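PDB 7CJ3: phosphodiesterase from Salpingoeca rosetta, which is a retinal-bearing membrane protein with a bacteriorhodopsin-like helical bundle, modelled here as its transmembrane domain. Local coordinates for residues B[241-246]-B[252-257]. Residues are numbered along the deposited sequence; the frame is centred on the assembly and turned at random.
Sequences FLRRQG and VGEAMN. With OLC ((2R)-2,3-dihydroxypropyl (9Z)-octadec-9-enoate), chain L.
Glu-254 OE1 is held by Arg-243 from across the gap and, weakly, by Asn-257 of its own helix. Arg-243 NH1 donates to Glu-254 OE1 over 2.6 Å in a salt bridge; from one turn further along, Asn-257 ND2 adds a weak hydrogen bond of 3.5 Å to the same oxygen. The salt bridge uses the anti lone pair of OE1, the one turned away from OE2, and it is bent, with 142° at the hydrogen and the oxygen 25° out of the guanidinium plane. Arg-243 spans the distance by running CG anti to its own N (chi1 -174°) and bending at chi3. This brings the guanidinium alongside the Gly-253 backbone, with Arg-243 NH1 3.5 Å from Gly-253 C. Asn-257 ND2 lies 3.7 Å from Arg-243 NH2 and meets the guanidinium obliquely. The charges extend beyond this pair: Glu-254 OE2 takes a salt bridge from Arg-130 and a hydrogen bond with Tyr-62, while Arg-243 NH2 is paired with Glu-240 and NH1 also reaches the carbonyl oxygen of Phe-250. The Asn-257 side chain lies about 7 Å from the retinal, and Ala-255 CB is 3.9 Å from C10 of the lipid OLC. The two segments run almost antiparallel, and helices 235-245 and 250-277 make a helical hairpin in the bacteriorhodopsin-like bundle, with helix 58-81 packed against Glu-254 and Ala-255.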
ATOM      1  N   PHE B 241      21.703  10.707   7.839  1.00 33.26           N
ATOM      2  CA  PHE B 241      23.172  10.826   7.633  1.00 35.55           C
ATOM      3  C   PHE B 241      23.501  11.393   6.251  1.00 34.79           C
ATOM      4  O   PHE B 241      24.237  12.378   6.171  1.00 34.52           O
ATOM      5  CB  PHE B 241      23.871   9.472   7.752  1.00 36.05           C
ATOM      6  CG  PHE B 241      25.361   9.595   7.632  1.00 38.57           C
ATOM      7  CD1 PHE B 241      26.101  10.162   8.662  1.00 41.10           C
ATOM      8  CD2 PHE B 241      26.021   9.201   6.476  1.00 42.27           C
ATOM      9  CE1 PHE B 241      27.480  10.281   8.561  1.00 41.97           C
ATOM     10  CE2 PHE B 241      27.396   9.358   6.358  1.00 43.69           C
ATOM     11  CZ  PHE B 241      28.121   9.890   7.407  1.00 45.22           C
ATOM     12  N   LEU B 242      22.979  10.759   5.200  1.00 37.26           N
ATOM     13  CA  LEU B 242      23.266  11.067   3.773  1.00 34.30           C
ATOM     14  C   LEU B 242      22.718  12.441   3.380  1.00 40.79           C
ATOM     15  O   LEU B 242      23.333  13.086   2.506  1.00 41.22           O
ATOM     16  CB  LEU B 242      22.628   9.989   2.900  1.00 36.55           C
ATOM     17  CG  LEU B 242      23.372   8.654   2.884  1.00 40.05           C
ATOM     18  CD1 LEU B 242      22.540   7.558   2.230  1.00 41.00           C
ATOM     19  CD2 LEU B 242      24.702   8.805   2.171  1.00 42.59           C
ATOM     20  N   ARG B 243      21.578  12.858   3.945  1.00 39.34           N
ATOM     21  CA  ARG B 243      20.956  14.150   3.574  1.00 35.52           C
ATOM     22  C   ARG B 243      21.686  15.292   4.299  1.00 36.85           C
ATOM     23  O   ARG B 243      22.025  16.310   3.640  1.00 33.43           O
ATOM     24  CB  ARG B 243      19.462  14.117   3.869  1.00 34.27           C
ATOM     25  CG  ARG B 243      18.747  15.365   3.370  1.00 34.06           C
ATOM     26  CD  ARG B 243      17.245  15.261   3.483  1.00 36.53           C
ATOM     27  NE  ARG B 243      16.754  14.795   4.773  1.00 36.90           N
ATOM     28  CZ  ARG B 243      15.567  14.231   4.992  1.00 35.21           C
ATOM     29  NH1 ARG B 243      14.706  14.036   4.010  1.00 30.61           N
ATOM     30  NH2 ARG B 243      15.264  13.839   6.219  1.00 36.65           N
ATOM     31  N   ARG B 244      21.953  15.128   5.594  1.00 35.85           N
ATOM     32  CA  ARG B 244      22.630  16.163   6.413  1.00 37.37           C
ATOM     33  C   ARG B 244      24.015  16.500   5.840  1.00 39.66           C
ATOM     34  O   ARG B 244      24.493  17.634   6.101  1.00 38.56           O
ATOM     35  CB  ARG B 244      22.757  15.695   7.866  1.00 33.44           C
ATOM     36  CG  ARG B 244      21.591  16.125   8.742  1.00 28.69           C
ATOM     37  CD  ARG B 244      21.722  15.777  10.202  1.00 26.78           C
ATOM     38  NE  ARG B 244      20.518  15.219  10.758  1.00 25.80           N
ATOM     39  CZ  ARG B 244      20.214  15.165  12.062  1.00 28.55           C
ATOM     40  NH1 ARG B 244      21.040  15.641  12.982  1.00 28.40           N
ATOM     41  NH2 ARG B 244      19.056  14.646  12.445  1.00 30.13           N
ATOM     42  N   GLN B 245      24.651  15.552   5.141  1.00 45.02           N
ATOM     43  CA  GLN B 245      26.051  15.671   4.624  1.00 43.34           C
ATOM     44  C   GLN B 245      26.042  16.270   3.210  1.00 42.03           C
ATOM     45  O   GLN B 245      27.069  16.777   2.793  1.00 45.08           O
ATOM     46  CB  GLN B 245      26.732  14.303   4.621  1.00 41.12           C
ATOM     47  CG  GLN B 245      26.830  13.643   5.991  1.00 40.30           C
ATOM     48  CD  GLN B 245      27.818  14.312   6.914  1.00 44.51           C
ATOM     49  OE1 GLN B 245      27.738  14.208   8.134  1.00 45.42           O
ATOM     50  NE2 GLN B 245      28.788  15.008   6.340  1.00 46.67           N
ATOM     51  N   GLY B 246      24.918  16.208   2.503  1.00 41.80           N
ATOM     52  CA  GLY B 246      24.742  16.864   1.199  1.00 44.59           C
ATOM     53  C   GLY B 246      24.808  15.899   0.039  1.00 45.92           C
ATOM     54  O   GLY B 246      24.887  16.391  -1.085  1.00 45.91           O
ATOM     55  N   VAL B 252      14.485  13.482  -2.305  1.00 24.45           N
ATOM     56  CA  VAL B 252      14.940  12.061  -2.428  1.00 22.46           C
ATOM     57  C   VAL B 252      14.875  11.396  -1.050  1.00 20.76           C
ATOM     58  O   VAL B 252      14.342  10.296  -0.966  1.00 18.98           O
ATOM     59  CB  VAL B 252      16.342  11.956  -3.083  1.00 24.02           C
ATOM     60  CG1 VAL B 252      17.008  10.608  -2.811  1.00 25.00           C
ATOM     61  CG2 VAL B 252      16.297  12.215  -4.598  1.00 22.86           C
ATOM     62  N   GLY B 253      15.354  12.068   0.004  1.00 22.47           N
ATOM     63  CA  GLY B 253      15.273  11.587   1.402  1.00 22.87           C
ATOM     64  C   GLY B 253      13.840  11.364   1.892  1.00 22.45           C
ATOM     65  O   GLY B 253      13.590  10.337   2.584  1.00 20.67           O
ATOM     66  N   GLU B 254      12.926  12.291   1.580  1.00 21.67           N
ATOM     67  CA  GLU B 254      11.497  12.215   1.997  1.00 22.27           C
ATOM     68  C   GLU B 254      10.854  10.965   1.390  1.00 21.86           C
ATOM     69  O   GLU B 254      10.145  10.232   2.133  1.00 21.57           O
ATOM     70  CB  GLU B 254      10.789  13.520   1.620  1.00 21.79           C
ATOM     71  CG  GLU B 254      11.189  14.674   2.540  1.00 22.24           C
ATOM     72  CD  GLU B 254      11.095  14.306   4.010  1.00 22.03           C
ATOM     73  OE1 GLU B 254      12.133  13.998   4.597  1.00 24.55           O
ATOM     74  OE2 GLU B 254       9.984  14.268   4.549  1.00 23.18           O
ATOM     75  N   ALA B 255      11.153  10.693   0.115  1.00 19.58           N
ATOM     76  CA  ALA B 255      10.684   9.498  -0.619  1.00 19.23           C
ATOM     77  C   ALA B 255      11.153   8.243   0.122  1.00 18.71           C
ATOM     78  O   ALA B 255      10.339   7.385   0.454  1.00 16.25           O
ATOM     79  CB  ALA B 255      11.188   9.536  -2.040  1.00 18.44           C
ATOM     80  N   MET B 256      12.446   8.160   0.416  1.00 21.40           N
ATOM     81  CA  MET B 256      13.011   6.955   1.072  1.00 24.24           C
ATOM     82  C   MET B 256      12.338   6.792   2.442  1.00 25.26           C
ATOM     83  O   MET B 256      12.006   5.648   2.799  1.00 25.70           O
ATOM     84  CB  MET B 256      14.531   7.065   1.199  1.00 26.24           C
ATOM     85  CG  MET B 256      15.227   7.065  -0.160  1.00 28.48           C
ATOM     86  SD  MET B 256      17.038   7.373  -0.137  1.00 36.59           S
ATOM     87  CE  MET B 256      17.600   6.218   1.114  1.00 36.53           C
ATOM     88  N   ASN B 257      12.067   7.903   3.149  1.00 25.00           N
ATOM     89  CA  ASN B 257      11.475   7.864   4.508  1.00 23.64           C
ATOM     90  C   ASN B 257      10.073   7.254   4.444  1.00 22.94           C
ATOM     91  O   ASN B 257       9.798   6.330   5.242  1.00 21.17           O
ATOM     92  CB  ASN B 257      11.457   9.242   5.148  1.00 22.40           C
ATOM     93  CG  ASN B 257      12.778   9.601   5.785  1.00 22.42           C
ATOM     94  OD1 ASN B 257      13.394   8.792   6.478  1.00 22.43           O
ATOM     95  ND2 ASN B 257      13.195  10.840   5.591  1.00 23.88           N
TER
HETATM   96  C18 OLC L 402       3.999   1.570  -0.362  1.00 33.55           C
HETATM   97  C10 OLC L 402       7.765   7.765  -2.582  1.00 34.14           C
HETATM   98  C9  OLC L 402       8.461   7.222  -3.598  1.00 35.11           C
HETATM   99  C17 OLC L 402       3.831   2.981   0.196  1.00 30.89           C
HETATM  100  C11 OLC L 402       6.260   7.747  -2.464  1.00 28.89           C
HETATM  101  C8  OLC L 402       7.709   6.521  -4.705  1.00 35.18           C
HETATM  102  C24 OLC L 402      10.993  15.843 -11.265  1.00 51.07           C
HETATM  103  C16 OLC L 402       3.208   3.804  -0.869  1.00 27.12           C
HETATM  104  C12 OLC L 402       6.010   7.253  -1.092  1.00 26.22           C
HETATM  105  C7  OLC L 402       8.668   5.848  -5.632  1.00 32.42           C
HETATM  106  C15 OLC L 402       4.240   4.034  -1.974  1.00 28.67           C
HETATM  107  C13 OLC L 402       4.881   6.276  -1.042  1.00 25.96           C
HETATM  108  C6  OLC L 402       9.638   6.866  -6.217  1.00 35.21           C
HETATM  109  C14 OLC L 402       5.385   4.982  -1.617  1.00 28.39           C
HETATM  110  C5  OLC L 402       9.050   7.997  -7.024  1.00 33.35           C
HETATM  111  C4  OLC L 402       9.663   9.266  -6.511  1.00 36.95           C
HETATM  112  C3  OLC L 402       9.280  10.425  -7.424  1.00 40.17           C
HETATM  113  C2  OLC L 402       9.960  10.360  -8.776  1.00 43.73           C
HETATM  114  C21 OLC L 402      11.342  13.540 -10.565  1.00 51.91           C
HETATM  115  C1  OLC L 402      10.635  11.683  -9.001  1.00 52.71           C
HETATM  116  C22 OLC L 402      10.262  14.590 -10.724  1.00 52.22           C
HETATM  117  O19 OLC L 402      11.104  12.260  -8.022  1.00 60.36           O
HETATM  118  O25 OLC L 402      10.291  17.068 -10.968  1.00 44.97           O
HETATM  119  O23 OLC L 402       9.151  14.088 -11.555  1.00 47.09           O
HETATM  120  O20 OLC L 402      10.715  12.273 -10.347  1.00 56.02           O